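Local coordinates for alkaline phosphatase (Antarctic bacterium, PDB 2W5V), which probably hydrolyses phosphate monoesters as a metal-dependent alkaline phosphatase, working with two zinc ions and a magnesium ion, at residues N36-G44 with F277-F287; L163-F174 with R209-M220. The protein carries 1 engineered substitution. One frame throughout, in Å; residues are numbered along the deposited sequence.

Contact 1. Residues N36-G44 with F277-F287. With MG (magnesium ion), chain I; ZN (zinc ion), chain H.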
loop_
_atom_site.group_PDB
_atom_site.type_symbol
_atom_site.label_atom_id
_atom_site.label_comp_id
_atom_site.label_asym_id
_atom_site.label_seq_id
_atom_site.Cartn_x
_atom_site.Cartn_y
_atom_site.Cartn_z
ATOM N N ASN B 36 17.681 9.391 18.054
ATOM C CA ASN B 36 16.409 8.960 18.623
ATOM C C ASN B 36 15.562 8.202 17.611
ATOM O O ASN B 36 15.690 8.403 16.404
ATOM C CB ASN B 36 15.611 10.177 19.091
ATOM C CG ASN B 36 16.431 11.128 19.934
ATOM O OD1 ASN B 36 16.972 10.745 20.964
ATOM N ND2 ASN B 36 16.508 12.386 19.507
ATOM N N VAL B 37 14.669 7.356 18.111
ATOM C CA VAL B 37 13.744 6.626 17.258
ATOM C C VAL B 37 12.339 6.674 17.862
ATOM O O VAL B 37 12.157 6.434 19.056
ATOM C CB VAL B 37 14.155 5.158 17.121
ATOM C CG1 VAL B 37 13.145 4.414 16.257
ATOM C CG2 VAL B 37 15.545 5.046 16.527
ATOM N N ILE B 38 11.357 7.023 17.041
ATOM C CA ILE B 38 9.961 6.934 17.437
ATOM C C ILE B 38 9.268 5.960 16.492
ATOM O O ILE B 38 9.264 6.161 15.281
ATOM C CB ILE B 38 9.267 8.298 17.361
ATOM C CG1 ILE B 38 9.971 9.308 18.281
ATOM C CG2 ILE B 38 7.794 8.152 17.717
ATOM C CD1 ILE B 38 9.572 10.753 18.022
ATOM N N LEU B 39 8.714 4.887 17.043
ATOM C CA LEU B 39 8.016 3.891 16.246
ATOM C C LEU B 39 6.516 3.954 16.538
ATOM O O LEU B 39 6.083 3.671 17.651
ATOM C CB LEU B 39 8.564 2.501 16.564
ATOM C CG LEU B 39 7.787 1.353 15.935
ATOM C CD1 LEU B 39 7.799 1.469 14.408
ATOM C CD2 LEU B 39 8.372 0.032 16.390
ATOM N N LEU B 40 5.727 4.362 15.552
ATOM C CA LEU B 40 4.285 4.487 15.751
ATOM C C LEU B 40 3.601 3.344 15.030
ATOM O O LEU B 40 3.854 3.094 13.850
ATOM C CB LEU B 40 3.772 5.824 15.214
ATOM C CG LEU B 40 4.493 7.059 15.755
ATOM C CD1 LEU B 40 4.117 8.292 14.985
ATOM C CD2 LEU B 40 4.173 7.235 17.214
ATOM N N ILE B 41 2.749 2.639 15.752
ATOM C CA ILE B 41 2.096 1.460 15.225
ATOM C C ILE B 41 0.593 1.678 15.241
ATOM O O ILE B 41 -0.003 1.921 16.292
ATOM C CB ILE B 41 2.423 0.220 16.076
ATOM C CG1 ILE B 41 3.927 -0.062 16.058
ATOM C CG2 ILE B 41 1.635 -0.989 15.593
ATOM C CD1 ILE B 41 4.337 -1.227 16.957
ATOM N N SER B 42 -0.011 1.599 14.065
ATOM C CA SER B 42 -1.459 1.649 13.942
ATOM C C SER B 42 -1.940 0.210 13.848
ATOM O O SER B 42 -1.773 -0.445 12.813
ATOM C CB SER B 42 -1.854 2.411 12.678
ATOM O OG SER B 42 -1.061 1.999 11.572
ATOM N N ASP B 43 -2.529 -0.289 14.925
ATOM C CA ASP B 43 -2.943 -1.682 14.954
ATOM C C ASP B 43 -4.118 -1.920 14.007
ATOM O O ASP B 43 -5.166 -1.295 14.142
ATOM C CB ASP B 43 -3.299 -2.124 16.378
ATOM C CG ASP B 43 -3.274 -3.631 16.527
ATOM O OD1 ASP B 43 -3.874 -4.305 15.670
ATOM O OD2 ASP B 43 -2.633 -4.146 17.469
ATOM N N GLY B 44 -3.925 -2.815 13.043
ATOM C CA GLY B 44 -4.991 -3.215 12.148
ATOM C C GLY B 44 -5.208 -2.305 10.950
ATOM O O GLY B 44 -6.188 -2.470 10.223
ATOM N N PHE B 277 -4.727 8.751 15.288
ATOM C CA PHE B 277 -3.382 8.234 15.042
ATOM C C PHE B 277 -2.589 9.168 14.121
ATOM O O PHE B 277 -1.422 9.465 14.379
ATOM C CB PHE B 277 -3.451 6.824 14.442
ATOM C CG PHE B 277 -2.102 6.208 14.188
ATOM C CD1 PHE B 277 -1.348 5.690 15.244
ATOM C CD2 PHE B 277 -1.587 6.138 12.900
ATOM C CE1 PHE B 277 -0.094 5.118 15.013
ATOM C CE2 PHE B 277 -0.337 5.566 12.652
ATOM C CZ PHE B 277 0.414 5.054 13.720
ATOM N N ASP B 278 -3.231 9.654 13.061
ATOM C CA ASP B 278 -2.573 10.599 12.168
ATOM C C ASP B 278 -2.173 11.885 12.890
ATOM O O ASP B 278 -1.148 12.487 12.577
ATOM C CB ASP B 278 -3.443 10.933 10.947
ATOM C CG ASP B 278 -2.714 11.827 9.954
ATOM O OD1 ASP B 278 -1.813 11.326 9.244
ATOM O OD2 ASP B 278 -3.022 13.037 9.898
ATOM N N ASP B 279 -2.977 12.312 13.858
ATOM C CA ASP B 279 -2.585 13.439 14.708
ATOM C C ASP B 279 -1.276 13.147 15.448
ATOM O O ASP B 279 -0.382 13.998 15.511
ATOM C CB ASP B 279 -3.693 13.780 15.707
ATOM C CG ASP B 279 -4.815 14.609 15.079
ATOM O OD1 ASP B 279 -4.655 15.072 13.926
ATOM O OD2 ASP B 279 -5.859 14.798 15.741
ATOM N N ALA B 280 -1.172 11.947 16.013
ATOM C CA ALA B 280 0.047 11.528 16.701
ATOM C C ALA B 280 1.238 11.528 15.753
ATOM O O ALA B 280 2.344 11.897 16.137
ATOM C CB ALA B 280 -0.133 10.149 17.315
ATOM N N ILE B 281 1.012 11.109 14.514
ATOM C CA ILE B 281 2.070 11.174 13.511
ATOM C C ILE B 281 2.573 12.612 13.358
ATOM O O ILE B 281 3.776 12.852 13.325
ATOM C CB ILE B 281 1.602 10.653 12.134
ATOM C CG1 ILE B 281 1.285 9.155 12.199
ATOM C CG2 ILE B 281 2.667 10.929 11.077
ATOM C CD1 ILE B 281 0.739 8.601 10.876
ATOM N N GLY B 282 1.647 13.564 13.269
ATOM C CA GLY B 282 2.001 14.972 13.153
ATOM C C GLY B 282 2.833 15.451 14.333
ATOM O O GLY B 282 3.767 16.245 14.183
ATOM N N THR B 283 2.493 14.965 15.521
ATOM C CA THR B 283 3.240 15.311 16.723
ATOM C C THR B 283 4.681 14.809 16.636
ATOM O O THR B 283 5.631 15.552 16.882
ATOM C CB THR B 283 2.573 14.712 17.966
ATOM O OG1 THR B 283 1.252 15.244 18.094
ATOM C CG2 THR B 283 3.374 15.031 19.212
ATOM N N ALA B 284 4.844 13.539 16.290
ATOM C CA ALA B 284 6.178 12.959 16.193
ATOM C C ALA B 284 6.991 13.695 15.135
ATOM O O ALA B 284 8.150 14.041 15.364
ATOM C CB ALA B 284 6.090 11.496 15.853
ATOM N N LEU B 285 6.380 13.919 13.972
ATOM C CA LEU B 285 7.075 14.554 12.853
ATOM C C LEU B 285 7.452 15.997 13.161
ATOM O O LEU B 285 8.515 16.465 12.757
ATOM C CB LEU B 285 6.231 14.487 11.576
ATOM C CG LEU B 285 6.100 13.111 10.933
ATOM C CD1 LEU B 285 5.240 13.189 9.672
ATOM C CD2 LEU B 285 7.478 12.573 10.609
ATOM N N ALA B 286 6.582 16.703 13.873
ATOM C CA ALA B 286 6.885 18.079 14.255
ATOM C C ALA B 286 8.136 18.107 15.132
ATOM O O ALA B 286 9.014 18.949 14.953
ATOM C CB ALA B 286 5.711 18.706 14.979
ATOM N N PHE B 287 8.231 17.175 16.071
ATOM C CA PHE B 287 9.443 17.097 16.878
ATOM C C PHE B 287 10.664 16.735 16.040
ATOM O O PHE B 287 11.718 17.345 16.186
ATOM C CB PHE B 287 9.315 16.085 18.010
ATOM C CG PHE B 287 10.589 15.909 18.785
ATOM C CD1 PHE B 287 11.003 16.881 19.680
ATOM C CD2 PHE B 287 11.383 14.788 18.605
ATOM C CE1 PHE B 287 12.184 16.734 20.396
ATOM C CE2 PHE B 287 12.562 14.636 19.320
ATOM C CZ PHE B 287 12.962 15.610 20.210
HETATM MG MG MG I . -2.564 -3.664 19.505
HETATM ZN ZN ZN H . -3.067 -6.142 15.673
HETATM O O HOH W 1 -4.675 -3.065 19.400
HETATM O O HOH W 2 -2.341 -3.293 21.752
HETATM O O HOH W 3 -3.285 -5.765 20.125
#
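Phe-277 lays a face of its ring against Ser-42, whose CB stands 3.6 Å from the ring centroid in a CH-pi contact, nearer the rim than the middle. The CG of Phe-277 lies anti to the backbone N (chi1 -179°), which sends the ring out to the strand, where CZ also meets Leu-40 CB at 3.8 Å and CE1 lies 3.4 Å from the carbonyl O of Ile-41. An alanine at Phe-277 would remove the ring and is likely to open a gap beside Ser-42, next to the metal-binding Asp-43. Ser-42 OG is hydrogen-bonded to Ser-300 OG, and the next residue, Asp-43, bridges two metals, OD2 binding magnesium at 2.1 Å and OD1 zinc at 2.0 Å. One turn on, Ile-281 offers its CA and CG1 to Leu-40 CD1. Here helix 267-291 runs antiparallel to strand 36-42 (172° between the axes of the short segments) across one side of the large central sheet, the alpha/beta layering of the alkaline phosphatase fold. Ala-284, with only a methyl, takes Leu-40 CD1 at 3.9 Å and Ile-38 CD1 at 4.2 Å from its CB. Phe-287 then meets the same Ile-38 methyl with CD2.

Contact 2. Residues L163-F174 with R209-M220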
loop_
_atom_site.group_PDB
_atom_site.type_symbol
_atom_site.label_atom_id
_atom_site.label_comp_id
_atom_site.label_asym_id
_atom_site.label_seq_id
_atom_site.Cartn_x
_atom_site.Cartn_y
_atom_site.Cartn_z
ATOM N N LEU B 163 11.832 -0.128 30.992
ATOM C CA LEU B 163 11.058 1.051 30.606
ATOM C C LEU B 163 11.242 2.215 31.570
ATOM O O LEU B 163 11.259 2.028 32.789
ATOM C CB LEU B 163 9.574 0.708 30.524
ATOM C CG LEU B 163 9.097 0.045 29.243
ATOM C CD1 LEU B 163 7.588 -0.112 29.299
ATOM C CD2 LEU B 163 9.523 0.883 28.049
ATOM N N ASP B 164 11.361 3.416 31.016
ATOM C CA ASP B 164 11.488 4.627 31.814
ATOM C C ASP B 164 10.173 5.393 31.861
ATOM O O ASP B 164 9.941 6.192 32.769
ATOM C CB ASP B 164 12.571 5.520 31.216
ATOM C CG ASP B 164 13.930 4.835 31.181
ATOM O OD1 ASP B 164 14.547 4.643 32.260
ATOM O OD2 ASP B 164 14.383 4.491 30.070
ATOM N N PHE B 165 9.316 5.144 30.874
ATOM C CA PHE B 165 8.055 5.871 30.742
ATOM C C PHE B 165 6.979 4.974 30.131
ATOM O O PHE B 165 7.257 4.206 29.215
ATOM C CB PHE B 165 8.271 7.092 29.839
ATOM C CG PHE B 165 7.047 7.960 29.660
ATOM C CD1 PHE B 165 6.882 9.114 30.414
ATOM C CD2 PHE B 165 6.079 7.636 28.721
ATOM C CE1 PHE B 165 5.764 9.926 30.239
ATOM C CE2 PHE B 165 4.955 8.442 28.541
ATOM C CZ PHE B 165 4.798 9.586 29.299
ATOM N N PHE B 166 5.747 5.079 30.617
ATOM C CA PHE B 166 4.635 4.462 29.895
ATOM C C PHE B 166 3.332 5.187 30.175
ATOM O O PHE B 166 3.200 5.881 31.186
ATOM C CB PHE B 166 4.516 2.956 30.196
ATOM C CG PHE B 166 4.064 2.640 31.603
ATOM C CD1 PHE B 166 2.714 2.620 31.927
ATOM C CD2 PHE B 166 4.990 2.352 32.593
ATOM C CE1 PHE B 166 2.295 2.327 33.221
ATOM C CE2 PHE B 166 4.580 2.056 33.885
ATOM C CZ PHE B 166 3.228 2.042 34.198
ATOM N N ALA B 167 2.377 5.036 29.264
ATOM C CA ALA B 167 1.055 5.623 29.430
ATOM C C ALA B 167 0.035 4.786 28.682
ATOM O O ALA B 167 0.208 4.490 27.496
ATOM C CB ALA B 167 1.042 7.054 28.918
ATOM N N GLY B 168 -1.024 4.391 29.380
ATOM C CA GLY B 168 -2.081 3.614 28.764
ATOM C C GLY B 168 -3.187 3.298 29.744
ATOM O O GLY B 168 -3.261 3.903 30.814
ATOM N N GLY B 169 -4.060 2.365 29.374
ATOM C CA GLY B 169 -5.048 1.849 30.306
ATOM C C GLY B 169 -4.502 0.628 31.030
ATOM O O GLY B 169 -3.291 0.387 31.026
ATOM N N GLY B 170 -5.392 -0.135 31.659
ATOM C CA GLY B 170 -5.026 -1.401 32.270
ATOM C C GLY B 170 -4.778 -1.386 33.767
ATOM O O GLY B 170 -4.112 -2.277 34.294
ATOM N N LEU B 171 -5.320 -0.394 34.468
ATOM C CA LEU B 171 -5.147 -0.334 35.918
ATOM C C LEU B 171 -5.587 -1.634 36.597
ATOM O O LEU B 171 -5.025 -2.043 37.612
ATOM C CB LEU B 171 -5.906 0.858 36.509
ATOM C CG LEU B 171 -5.694 1.132 38.001
ATOM C CD1 LEU B 171 -4.214 1.329 38.314
ATOM C CD2 LEU B 171 -6.496 2.346 38.430
ATOM N N ASN B 172 -6.598 -2.279 36.028
ATOM C CA ASN B 172 -7.107 -3.535 36.558
ATOM C C ASN B 172 -6.028 -4.605 36.721
ATOM O O ASN B 172 -6.030 -5.356 37.697
ATOM C CB ASN B 172 -8.236 -4.081 35.674
ATOM C CG ASN B 172 -9.581 -3.439 35.973
ATOM O OD1 ASN B 172 -9.730 -2.706 36.952
ATOM N ND2 ASN B 172 -10.570 -3.717 35.126
ATOM N N TYR B 173 -5.110 -4.684 35.763
ATOM C CA TYR B 173 -4.091 -5.740 35.773
ATOM C C TYR B 173 -3.003 -5.509 36.824
ATOM O O TYR B 173 -2.190 -6.397 37.107
ATOM C CB TYR B 173 -3.514 -5.920 34.365
ATOM C CG TYR B 173 -4.619 -6.219 33.381
ATOM C CD1 TYR B 173 -5.190 -5.209 32.613
ATOM C CD2 TYR B 173 -5.137 -7.505 33.265
ATOM C CE1 TYR B 173 -6.230 -5.480 31.737
ATOM C CE2 TYR B 173 -6.170 -7.784 32.389
ATOM C CZ TYR B 173 -6.713 -6.770 31.631
ATOM O OH TYR B 173 -7.744 -7.050 30.766
ATOM N N PHE B 174 -3.018 -4.325 37.422
ATOM C CA PHE B 174 -2.076 -3.978 38.482
ATOM C C PHE B 174 -2.702 -3.946 39.886
ATOM O O PHE B 174 -2.020 -4.205 40.880
ATOM C CB PHE B 174 -1.428 -2.623 38.180
ATOM C CG PHE B 174 -0.539 -2.634 36.973
ATOM C CD1 PHE B 174 0.828 -2.813 37.102
ATOM C CD2 PHE B 174 -1.071 -2.471 35.705
ATOM C CE1 PHE B 174 1.651 -2.825 35.987
ATOM C CE2 PHE B 174 -0.253 -2.484 34.584
ATOM C CZ PHE B 174 1.108 -2.658 34.727
ATOM N N ARG B 209 12.387 9.853 38.269
ATOM C CA ARG B 209 13.295 8.952 37.566
ATOM C C ARG B 209 12.566 8.186 36.453
ATOM O O ARG B 209 13.070 8.058 35.334
ATOM C CB ARG B 209 13.959 7.986 38.550
ATOM C CG ARG B 209 14.849 6.940 37.901
ATOM C CD ARG B 209 15.880 7.554 36.951
ATOM N NE ARG B 209 16.716 6.531 36.317
ATOM C CZ ARG B 209 16.457 5.959 35.141
ATOM N NH1 ARG B 209 15.377 6.305 34.440
ATOM N NH2 ARG B 209 17.286 5.035 34.660
ATOM N N LYS B 210 11.382 7.669 36.764
ATOM C CA LYS B 210 10.547 7.023 35.757
ATOM C C LYS B 210 9.109 7.442 35.985
ATOM O O LYS B 210 8.742 7.819 37.091
ATOM C CB LYS B 210 10.623 5.505 35.865
ATOM C CG LYS B 210 12.007 4.900 35.779
ATOM C CD LYS B 210 11.861 3.385 35.868
ATOM C CE LYS B 210 13.115 2.695 36.349
ATOM N NZ LYS B 210 12.770 1.330 36.833
ATOM N N MET B 211 8.284 7.339 34.952
ATOM C CA MET B 211 6.912 7.807 35.062
ATOM C C MET B 211 5.943 6.851 34.390
ATOM O O MET B 211 6.166 6.424 33.258
ATOM C CB MET B 211 6.790 9.201 34.447
ATOM C CG MET B 211 5.461 9.866 34.728
ATOM S SD MET B 211 5.303 10.226 36.479
ATOM C CE MET B 211 3.523 10.300 36.663
ATOM N N GLY B 212 4.864 6.519 35.087
ATOM C CA GLY B 212 3.847 5.639 34.535
ATOM C C GLY B 212 2.454 6.229 34.684
ATOM O O GLY B 212 2.075 6.689 35.763
ATOM N N PHE B 213 1.689 6.226 33.594
ATOM C CA PHE B 213 0.308 6.700 33.622
ATOM C C PHE B 213 -0.647 5.540 33.338
ATOM O O PHE B 213 -0.614 4.950 32.249
ATOM C CB PHE B 213 0.086 7.791 32.570
ATOM C CG PHE B 213 0.785 9.092 32.869
ATOM C CD1 PHE B 213 0.156 10.080 33.616
ATOM C CD2 PHE B 213 2.056 9.342 32.367
ATOM C CE1 PHE B 213 0.790 11.292 33.876
ATOM C CE2 PHE B 213 2.699 10.547 32.625
ATOM C CZ PHE B 213 2.065 11.525 33.380
ATOM N N LEU B 214 -1.487 5.217 34.318
ATOM C CA LEU B 214 -2.510 4.181 34.167
ATOM C C LEU B 214 -3.883 4.838 34.280
ATOM O O LEU B 214 -4.431 4.951 35.373
ATOM C CB LEU B 214 -2.331 3.085 35.235
ATOM C CG LEU B 214 -1.091 2.196 35.063
ATOM C CD1 LEU B 214 -0.808 1.376 36.323
ATOM C CD2 LEU B 214 -1.237 1.284 33.837
ATOM N N LEU B 215 -4.431 5.259 33.138
ATOM C CA LEU B 215 -5.541 6.214 33.122
ATOM C C LEU B 215 -6.921 5.613 32.852
ATOM O O LEU B 215 -7.882 6.337 32.588
ATOM C CB LEU B 215 -5.244 7.331 32.115
ATOM C CG LEU B 215 -3.932 8.073 32.368
ATOM C CD1 LEU B 215 -3.716 9.157 31.329
ATOM C CD2 LEU B 215 -3.918 8.655 33.794
ATOM N N ALA B 216 -7.016 4.293 32.928
ATOM C CA ALA B 216 -8.283 3.601 32.739
ATOM C C ALA B 216 -8.159 2.219 33.348
ATOM O O ALA B 216 -7.057 1.697 33.466
ATOM C CB ALA B 216 -8.624 3.497 31.255
ATOM N N ASP B 217 -9.284 1.635 33.746
ATOM C CA ASP B 217 -9.271 0.305 34.347
ATOM C C ASP B 217 -8.878 -0.729 33.304
ATOM O O ASP B 217 -8.076 -1.616 33.576
ATOM C CB ASP B 217 -10.636 -0.039 34.946
ATOM C CG ASP B 217 -10.991 0.835 36.139
ATOM O OD1 ASP B 217 -10.105 1.565 36.634
ATOM O OD2 ASP B 217 -12.160 0.788 36.579
ATOM N N GLU B 218 -9.461 -0.607 32.112
ATOM C CA GLU B 218 -9.115 -1.466 30.987
ATOM C C GLU B 218 -8.593 -0.608 29.831
ATOM O O GLU B 218 -7.577 0.065 29.975
ATOM C CB GLU B 218 -10.319 -2.313 30.573
ATOM C CG GLU B 218 -10.793 -3.268 31.674
ATOM C CD GLU B 218 -9.887 -4.478 31.829
ATOM O OE1 GLU B 218 -9.736 -4.984 32.966
ATOM O OE2 GLU B 218 -9.321 -4.926 30.810
ATOM N N ALA B 219 -9.281 -0.603 28.694
ATOM C CA ALA B 219 -8.850 0.241 27.588
ATOM C C ALA B 219 -9.195 1.693 27.886
ATOM O O ALA B 219 -10.121 1.972 28.647
ATOM C CB ALA B 219 -9.508 -0.200 26.284
ATOM N N MET B 220 -8.452 2.614 27.280
ATOM C CA MET B 220 -8.825 4.026 27.305
ATOM C C MET B 220 -10.147 4.186 26.570
ATOM O O MET B 220 -10.533 3.312 25.788
ATOM C CB MET B 220 -7.767 4.882 26.608
ATOM C CG MET B 220 -6.376 4.775 27.215
ATOM S SD MET B 220 -6.319 5.569 28.826
ATOM C CE MET B 220 -6.667 7.270 28.365
HETATM O O HOH W 4 12.309 0.344 34.404
HETATM O O HOH W 5 -8.848 -0.541 37.917
#
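Phe-166 folds its ring flat over Gly-212, whose CA sits 3.7 Å from the ring centroid, over its centre. The ring gets there because CG lies between the backbone N and carbonyl carbon (chi1 69°), and the hollow exists because Gly-212 has no side chain: a CB would run into Phe-166 CZ. Leu-214 closes the ring's edge, its CD2 3.7 Å from Phe-166 CE1. Its other methyl, CD1, fits between Leu-171 CD1 and a face of the Phe-174 ring, so this one leucine fills the space between Phe-166 on strand 165-169 and the residues around the start of helix 172-175. On the other face of the sheet, Phe-165 CE1 meets the edge of the Phe-213 ring, the two planes 54° apart, and the small Ala-167 fits its CB against Phe-213 CB. Strands 165-169 and 210-214 are parallel neighbours in the central sheet of the alpha/beta fold, joined by backbone hydrogen bonds, beginning with Met-211 N to Asp-164 O and ending with Leu-215 N to Gly-168 O. Past the strands the two segments stay close: Gly-169 brings its bare CA to 3.1 Å from Glu-218 O, where any CB would clash. Leu-171 N and Asn-172 N then bond to Ala-216 O and Asp-217 O. The Glu-218 carboxylate bridges two side chains, OE1 taking Asn-172 ND2 on its anti lone pair at 2.6 Å and OE2 taking the Tyr-173 hydroxyl on its syn lone pair, also at 2.6 Å. At the opposite end, Arg-209 NH1 reaches Asp-164 OD1 at 2.9 Å in a salt bridge, the carboxylate's OD2 being held by Thr-125 N.

Both contacts build on the same central sheet, yet they use it differently. Contact 1 packs a helix onto a strand deep in the chain and relies on apolar side chains; its polar groups look outward, to neighbouring strands and loops and, at Asp-43, to the metals. Contact 2 sets two strands side by side, so backbone hydrogen bonds join it, with aromatic and leucine packing on the two faces. It too is mostly buried, and only its ends come to the surface, where charged and amide groups pair. The centres of contact 1 and contact 2 lie about 19 Å apart. Along the chain, contact 2 is nested between the segments of contact 1; helix 230-242 packs against side chains of both.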